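PDB 6W0V: bacteriocin immunity protein, which binds the nuclease domain of pyocin S8 as its cognate immunity partner and probably protects the producing cell from the toxin's DNase activity. Local coordinates for residues S25-K28 with E29-V32; E70-A74 with N75-G79; F13-I16 with S17-F20. The protein carries 1 engineered substitution. One frame throughout, in Å; residues are numbered along the deposited sequence.

How the contacts relate
All three contacts are local ones, at helix ends or within a helix. Contact 1 opens helix 27-41, contact 2 closes helix 61-74, and contact 3 lies within helix 9-21. Contacts 1 and 3 are neighbours, with centres about 13 Å apart. They meet where Arg-30 CG packs on Leu-19 CD2 at 3.7 Å. Arg-22 also joins them, since it makes salt bridges to both Glu-18 and Glu-29. Contact 2 lies on the other side of the chain's centre, with its centre about 28 Å from contact 1 and 20 Å from contact 3. Contacts 1 and 3 reach the pyocin S8 chain; contact 2 touches no other protein chain of the assembly.

Contact 1 (S25-K28 with E29-V32); sequences SSEK and ERDV
Ser-26 and Glu-29 meet at the start of helix 27-41, where Ser-26 OG accepts from Glu-29 N at 3.0 Å. Its first torsion, chi1 68°, sets the hydroxyl between backbone N and carbonyl carbon, and this lets OG turn in to the first turn of the helix. The Glu-29 side chain runs back the other way. Its CG is trans to the backbone N (chi1 -172°), and the chain stays extended to the carboxylate. Glu-29 OE1 then takes the N-H of Ser-25 at 2.8 Å, nearly along its own C-O axis. A water extends this link, bonded to Ser-25 OG and donating to Glu-29 OE2 at 3.0 Å. The same carboxylate oxygen makes a salt bridge to Arg-22, so the carboxylate has partners at both oxygens.

A second water bridges Glu-27, Arg-30 and Asp-31 in the first turn. It donates to Glu-27 O at 2.6 Å and to Asp-31 OD1 at 2.7 Å. It also accepts from Arg-30 NE at 2.7 Å, lying in the guanidinium plane at its edge. Glu-27 O takes Asp-31 N as well, at 2.8 Å. The outer ends face the partner. Ser-79 of the pyocin S8 chain bonds Glu-27 OE1 through its hydroxyl and Arg-30 NH1 through its carbonyl, and Lys-93 of that chain makes a salt bridge to Asp-31.

This is a serine N-cap. It resembles a capping box, but the glutamate returns its bond one residue before the cap. It leads into a helix face that binds the toxin.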
loop_
_atom_site.group_PDB
_atom_site.type_symbol
_atom_site.label_atom_id
_atom_site.label_comp_id
_atom_site.label_asym_id
_atom_site.label_seq_id
_atom_site.Cartn_x
_atom_site.Cartn_y
_atom_site.Cartn_z
ATOM N N SER B 25 2.149 -12.448 -5.341
ATOM C CA SER B 25 1.628 -13.511 -4.453
ATOM C C SER B 25 1.695 -13.063 -2.997
ATOM O O SER B 25 1.059 -13.699 -2.168
ATOM C CB SER B 25 2.369 -14.793 -4.654
ATOM O OG SER B 25 3.739 -14.636 -4.331
ATOM N N SER B 26 2.467 -12.036 -2.685
ATOM C CA SER B 26 2.631 -11.582 -1.288
ATOM C C SER B 26 3.109 -10.148 -1.280
ATOM O O SER B 26 3.657 -9.674 -2.296
ATOM C CB SER B 26 3.598 -12.453 -0.543
ATOM O OG SER B 26 4.905 -12.266 -1.075
ATOM N N GLU B 27 2.960 -9.490 -0.152
ATOM C CA GLU B 27 3.516 -8.136 0.018
ATOM C C GLU B 27 5.026 -8.217 -0.096
ATOM O O GLU B 27 5.604 -7.332 -0.688
ATOM C CB GLU B 27 3.060 -7.565 1.344
ATOM C CG GLU B 27 1.597 -7.249 1.303
ATOM C CD GLU B 27 1.121 -6.558 2.549
ATOM O OE1 GLU B 27 -0.069 -6.237 2.593
ATOM O OE2 GLU B 27 1.950 -6.361 3.457
ATOM N N LYS B 28 5.639 -9.262 0.426
ATOM C CA LYS B 28 7.111 -9.401 0.402
ATOM C C LYS B 28 7.563 -9.403 -1.056
ATOM O O LYS B 28 8.527 -8.720 -1.377
ATOM C CB LYS B 28 7.519 -10.677 1.139
ATOM C CG LYS B 28 8.945 -11.152 0.898
ATOM C CD LYS B 28 9.308 -12.374 1.716
ATOM C CE LYS B 28 8.303 -13.501 1.599
ATOM N NZ LYS B 28 8.893 -14.793 2.017
ATOM N N GLU B 29 6.879 -10.165 -1.897
ATOM C CA GLU B 29 7.303 -10.331 -3.301
ATOM C C GLU B 29 7.209 -8.971 -3.977
ATOM O O GLU B 29 8.135 -8.592 -4.712
ATOM C CB GLU B 29 6.413 -11.321 -4.026
ATOM C CG GLU B 29 6.928 -11.647 -5.392
ATOM C CD GLU B 29 6.025 -12.657 -6.045
ATOM O OE1 GLU B 29 4.804 -12.397 -6.112
ATOM O OE2 GLU B 29 6.541 -13.706 -6.432
ATOM N N ARG B 30 6.121 -8.257 -3.740
ATOM C CA ARG B 30 5.946 -6.935 -4.367
ATOM C C ARG B 30 7.008 -5.997 -3.821
ATOM O O ARG B 30 7.564 -5.215 -4.589
ATOM C CB ARG B 30 4.571 -6.349 -4.107
ATOM C CG ARG B 30 4.425 -4.981 -4.743
ATOM C CD ARG B 30 3.096 -4.345 -4.504
ATOM N NE ARG B 30 2.864 -4.206 -3.087
ATOM C CZ ARG B 30 1.824 -3.609 -2.557
ATOM N NH1 ARG B 30 1.708 -3.578 -1.242
ATOM N NH2 ARG B 30 0.907 -3.055 -3.327
ATOM N N ASP B 31 7.303 -6.065 -2.538
ATOM C CA ASP B 31 8.272 -5.143 -1.909
ATOM C C ASP B 31 9.621 -5.283 -2.594
ATOM O O ASP B 31 10.311 -4.270 -2.733
ATOM C CB ASP B 31 8.444 -5.445 -0.428
ATOM C CG ASP B 31 7.417 -4.753 0.431
ATOM O OD1 ASP B 31 6.617 -3.988 -0.130
ATOM O OD2 ASP B 31 7.445 -4.990 1.651
ATOM N N VAL B 32 9.990 -6.497 -2.979
ATOM C CA VAL B 32 11.306 -6.721 -3.628
ATOM C C VAL B 32 11.338 -5.812 -4.849
ATOM O O VAL B 32 12.344 -5.143 -5.038
ATOM C CB VAL B 32 11.522 -8.192 -4.008
ATOM C CG1 VAL B 32 12.726 -8.354 -4.925
ATOM C CG2 VAL B 32 11.668 -9.061 -2.775
HETATM O O HOH W 1 4.441 -15.816 -6.638
HETATM O O HOH W 2 4.305 -5.039 -0.909
#

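Contact 2 (E70-A74 with N75-G79); sequences EWRAA and NGLPG
Arg-72 reaches past the end of its helix and grips Pro-78 O with two nitrogens. NE donates at 2.8 Å and NH2 at 2.7 Å. The carbonyl oxygen lies at the edge of the guanidinium, in its plane. Leu-77 CB sits over the centre of one guanidinium face, 3.6 Å above it. The remaining nitrogen, NH1, bonds to Gln-42 OE1 and Ala-41 O, and together these partners should fix the rotation of the group. This is the tight side of the contact, and Arg-72 is its buried residue.

The backbone beneath it follows much of a Schellman motif. Leu-77 N donates to Arg-72 O at 3.0 Å, the 6→1 bond, and Gly-76 makes the turn with a positive phi of 74°. Asn-75 N reaches the same oxygen from the opposite face of its plane. The inner 5→2 bond is not closed. In its place a water donates to Ala-73 O at 2.7 Å and accepts weakly from Gly-76 N. This is the loose, wet side, where the loop stands off the exposed Ala-73.

Asn-75 folds over one face of Trp-71. Its amide is stacked on the indole, with the planes 17° apart. ND2 stands above the ring toward its rim, yet one of its N-H bonds goes to Trp-71 O at 2.7 Å, close to the amide plane. Asn-75 CB makes a CH-pi contact with the six-membered ring, 3.8 Å from its centroid. Leu-77 CD1 touches Trp-71 CZ3 obliquely at 3.4 Å, and the indole also meets the ring of His-43.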
loop_
_atom_site.group_PDB
_atom_site.type_symbol
_atom_site.label_atom_id
_atom_site.label_comp_id
_atom_site.label_asym_id
_atom_site.label_seq_id
_atom_site.Cartn_x
_atom_site.Cartn_y
_atom_site.Cartn_z
ATOM N N GLU B 70 14.098 11.717 -14.893
ATOM C CA GLU B 70 14.198 13.191 -14.914
ATOM C C GLU B 70 14.909 13.632 -13.653
ATOM O O GLU B 70 15.778 14.496 -13.706
ATOM C CB GLU B 70 12.844 13.860 -14.984
ATOM C CG GLU B 70 12.257 13.772 -16.355
ATOM C CD GLU B 70 11.061 14.676 -16.512
ATOM O OE1 GLU B 70 10.478 15.070 -15.487
ATOM O OE2 GLU B 70 10.730 14.980 -17.646
ATOM N N TRP B 71 14.532 13.046 -12.533
ATOM C CA TRP B 71 15.119 13.488 -11.267
ATOM C C TRP B 71 16.617 13.197 -11.273
ATOM O O TRP B 71 17.423 14.073 -10.918
ATOM C CB TRP B 71 14.402 12.813 -10.109
ATOM C CG TRP B 71 14.816 13.561 -8.902
ATOM C CD1 TRP B 71 14.353 14.771 -8.484
ATOM C CD2 TRP B 71 15.953 13.253 -8.104
ATOM N NE1 TRP B 71 15.078 15.202 -7.412
ATOM C CE2 TRP B 71 16.066 14.291 -7.158
ATOM C CE3 TRP B 71 16.845 12.180 -8.071
ATOM C CZ2 TRP B 71 17.065 14.301 -6.196
ATOM C CZ3 TRP B 71 17.818 12.182 -7.100
ATOM C CH2 TRP B 71 17.923 13.227 -6.184
ATOM N N ARG B 72 16.987 11.999 -11.692
ATOM C CA ARG B 72 18.405 11.583 -11.699
ATOM C C ARG B 72 19.168 12.450 -12.687
ATOM O O ARG B 72 20.230 12.944 -12.320
ATOM C CB ARG B 72 18.497 10.115 -12.080
ATOM C CG ARG B 72 17.919 9.246 -10.979
ATOM C CD ARG B 72 18.019 7.792 -11.311
ATOM N NE ARG B 72 19.412 7.429 -11.345
ATOM C CZ ARG B 72 20.184 7.211 -10.293
ATOM N NH1 ARG B 72 19.680 7.251 -9.068
ATOM N NH2 ARG B 72 21.455 6.898 -10.479
ATOM N N ALA B 73 18.601 12.635 -13.873
ATOM C CA ALA B 73 19.283 13.394 -14.938
ATOM C C ALA B 73 19.487 14.835 -14.474
ATOM O O ALA B 73 20.483 15.423 -14.874
ATOM C CB ALA B 73 18.509 13.307 -16.213
ATOM N N ALA B 74 18.571 15.392 -13.683
ATOM C CA ALA B 74 18.629 16.806 -13.246
ATOM C C ALA B 74 19.512 16.940 -12.004
ATOM O O ALA B 74 19.865 18.067 -11.647
ATOM C CB ALA B 74 17.243 17.326 -12.976
ATOM N N ASN B 75 19.815 15.830 -11.324
ATOM C CA ASN B 75 20.462 15.901 -9.996
ATOM C C ASN B 75 21.762 15.110 -9.988
ATOM O O ASN B 75 22.171 14.674 -8.929
ATOM C CB ASN B 75 19.483 15.450 -8.918
ATOM C CG ASN B 75 18.404 16.491 -8.738
ATOM O OD1 ASN B 75 18.625 17.500 -8.072
ATOM N ND2 ASN B 75 17.286 16.304 -9.412
ATOM N N GLY B 76 22.426 15.006 -11.129
ATOM C CA GLY B 76 23.834 14.592 -11.168
ATOM C C GLY B 76 23.979 13.121 -10.901
ATOM O O GLY B 76 25.054 12.702 -10.469
ATOM N N LEU B 77 22.919 12.360 -11.153
ATOM C CA LEU B 77 22.984 10.901 -10.960
ATOM C C LEU B 77 22.942 10.203 -12.300
ATOM O O LEU B 77 22.315 10.676 -13.243
ATOM C CB LEU B 77 21.832 10.468 -10.060
ATOM C CG LEU B 77 21.950 10.972 -8.633
ATOM C CD1 LEU B 77 20.715 10.577 -7.860
ATOM C CD2 LEU B 77 23.205 10.424 -7.978
ATOM N N PRO B 78 23.627 9.052 -12.391
ATOM C CA PRO B 78 23.747 8.328 -13.641
ATOM C C PRO B 78 22.432 7.656 -14.024
ATOM O O PRO B 78 21.589 7.385 -13.180
ATOM C CB PRO B 78 24.853 7.307 -13.386
ATOM C CG PRO B 78 24.813 7.084 -11.903
ATOM C CD PRO B 78 24.353 8.394 -11.300
ATOM N N GLY B 79 22.273 7.463 -15.322
ATOM C CA GLY B 79 21.137 6.744 -15.895
ATOM C C GLY B 79 21.491 5.294 -16.098
ATOM O O GLY B 79 22.451 4.784 -15.457
HETATM O O HOH W 3 22.980 13.194 -14.331
HETATM O O HOH W 4 22.648 16.355 -13.540
#

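Contact 3 (F13-I16 with S17-F20); sequences FSLI and SELF
Phe-13 O accepts the N-H of Ser-17 at 2.8 Å, an ordinary helical bond. Ser-17 CB also comes up to this oxygen, at 3.3 Å. The hydroxyl beyond CB looks onward: Ser-17 OG, trans to the backbone N (chi1 179°), bonds to Asn-21 ND2. Ser-14 O takes Glu-18 N in the same helical way. Glu-18 CG lies against that oxygen as well, at 3.2 Å. With chi1 at -70°, CG sits beside its own backbone N, which brings it over the preceding turn. The chain then extends, and OE2 passes obliquely across Leu-15, 3.9 Å from its CD2. The other carboxylate oxygen, OE1, makes a salt bridge to Arg-22.

The bonding changes from Leu-19 on. Leu-19 N is 3.6 Å from Leu-15 O and gives only a weak bond to Ile-16 O, at 3.0 Å. Phe-20 N donates to Ser-17 O at 2.9 Å. This i to i+3 pattern is 3-10-like, near the end of helix 9-21. Ile-16 O also meets the edge of the Phe-20 ring, with CD1 at 3.3 Å and the oxygen near the ring plane. The Ile-16 and Phe-20 side chains lie side by side and point the same way; CG2 of the first touches CE1 of the second.

Helix 9-21 packs against two other helices. Phe-13, Ile-16 and Phe-20 pack on helix 61-74, at Pro-61, Glu-62 and Val-64. Leu-19 packs on Val-33, Val-34 and Ile-37 of helix 27-41. Leu-19 and Phe-20 also touch Thr-69 of the pyocin S8 chain.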
loop_
_atom_site.group_PDB
_atom_site.type_symbol
_atom_site.label_atom_id
_atom_site.label_comp_id
_atom_site.label_asym_id
_atom_site.label_seq_id
_atom_site.Cartn_x
_atom_site.Cartn_y
_atom_site.Cartn_z
ATOM N N PHE B 13 12.389 -0.618 -16.425
ATOM C CA PHE B 13 11.005 -0.305 -16.836
ATOM C C PHE B 13 10.119 -1.524 -16.576
ATOM O O PHE B 13 8.969 -1.362 -16.138
ATOM C CB PHE B 13 10.946 0.090 -18.307
ATOM C CG PHE B 13 9.531 0.337 -18.744
ATOM C CD1 PHE B 13 8.846 1.449 -18.288
ATOM C CD2 PHE B 13 8.866 -0.574 -19.549
ATOM C CE1 PHE B 13 7.531 1.667 -18.663
ATOM C CE2 PHE B 13 7.549 -0.353 -19.921
ATOM C CZ PHE B 13 6.887 0.768 -19.477
ATOM N N SER B 14 10.655 -2.709 -16.860
ATOM C CA SER B 14 9.988 -4.009 -16.612
ATOM C C SER B 14 9.605 -4.095 -15.135
ATOM O O SER B 14 8.444 -4.446 -14.867
ATOM C CB SER B 14 10.861 -5.149 -17.018
ATOM O OG SER B 14 10.150 -6.374 -16.956
ATOM N N LEU B 15 10.536 -3.770 -14.226
ATOM C CA LEU B 15 10.272 -3.784 -12.761
ATOM C C LEU B 15 9.074 -2.890 -12.476
ATOM O O LEU B 15 8.142 -3.327 -11.787
ATOM C CB LEU B 15 11.466 -3.262 -11.962
ATOM C CG LEU B 15 12.647 -4.206 -11.790
ATOM C CD1 LEU B 15 13.765 -3.490 -11.052
ATOM C CD2 LEU B 15 12.231 -5.472 -11.053
ATOM N N ILE B 16 9.121 -1.658 -12.968
ATOM C CA ILE B 16 8.056 -0.669 -12.686
ATOM C C ILE B 16 6.752 -1.231 -13.237
ATOM O O ILE B 16 5.735 -1.138 -12.552
ATOM C CB ILE B 16 8.383 0.687 -13.314
ATOM C CG1 ILE B 16 9.689 1.258 -12.763
ATOM C CG2 ILE B 16 7.216 1.631 -13.113
ATOM C CD1 ILE B 16 10.245 2.391 -13.589
ATOM N N SER B 17 6.801 -1.735 -14.468
ATOM C CA SER B 17 5.616 -2.260 -15.177
ATOM C C SER B 17 4.967 -3.343 -14.315
ATOM O O SER B 17 3.746 -3.342 -14.213
ATOM C CB SER B 17 5.981 -2.790 -16.516
ATOM O OG SER B 17 4.828 -3.297 -17.167
ATOM N N GLU B 18 5.776 -4.194 -13.691
ATOM C CA GLU B 18 5.274 -5.278 -12.814
ATOM C C GLU B 18 4.293 -4.688 -11.803
ATOM O O GLU B 18 3.244 -5.278 -11.599
ATOM C CB GLU B 18 6.410 -5.970 -12.072
ATOM C CG GLU B 18 7.293 -6.795 -12.976
ATOM C CD GLU B 18 8.298 -7.653 -12.237
ATOM O OE1 GLU B 18 7.900 -8.300 -11.262
ATOM O OE2 GLU B 18 9.467 -7.671 -12.641
ATOM N N LEU B 19 4.630 -3.556 -11.193
ATOM C CA LEU B 19 3.780 -2.969 -10.129
ATOM C C LEU B 19 2.408 -2.598 -10.686
ATOM O O LEU B 19 1.437 -2.672 -9.937
ATOM C CB LEU B 19 4.485 -1.772 -9.503
ATOM C CG LEU B 19 5.817 -2.100 -8.843
ATOM C CD1 LEU B 19 6.440 -0.855 -8.253
ATOM C CD2 LEU B 19 5.640 -3.171 -7.772
ATOM N N PHE B 20 2.315 -2.197 -11.950
ATOM C CA PHE B 20 1.021 -1.812 -12.559
ATOM C C PHE B 20 0.289 -3.046 -13.066
ATOM O O PHE B 20 -0.946 -3.030 -13.055
ATOM C CB PHE B 20 1.240 -0.835 -13.706
ATOM C CG PHE B 20 1.701 0.516 -13.240
ATOM C CD1 PHE B 20 3.036 0.744 -12.944
ATOM C CD2 PHE B 20 0.800 1.554 -13.086
ATOM C CE1 PHE B 20 3.456 1.983 -12.500
ATOM C CE2 PHE B 20 1.228 2.796 -12.651
ATOM C CZ PHE B 20 2.553 3.010 -12.368
#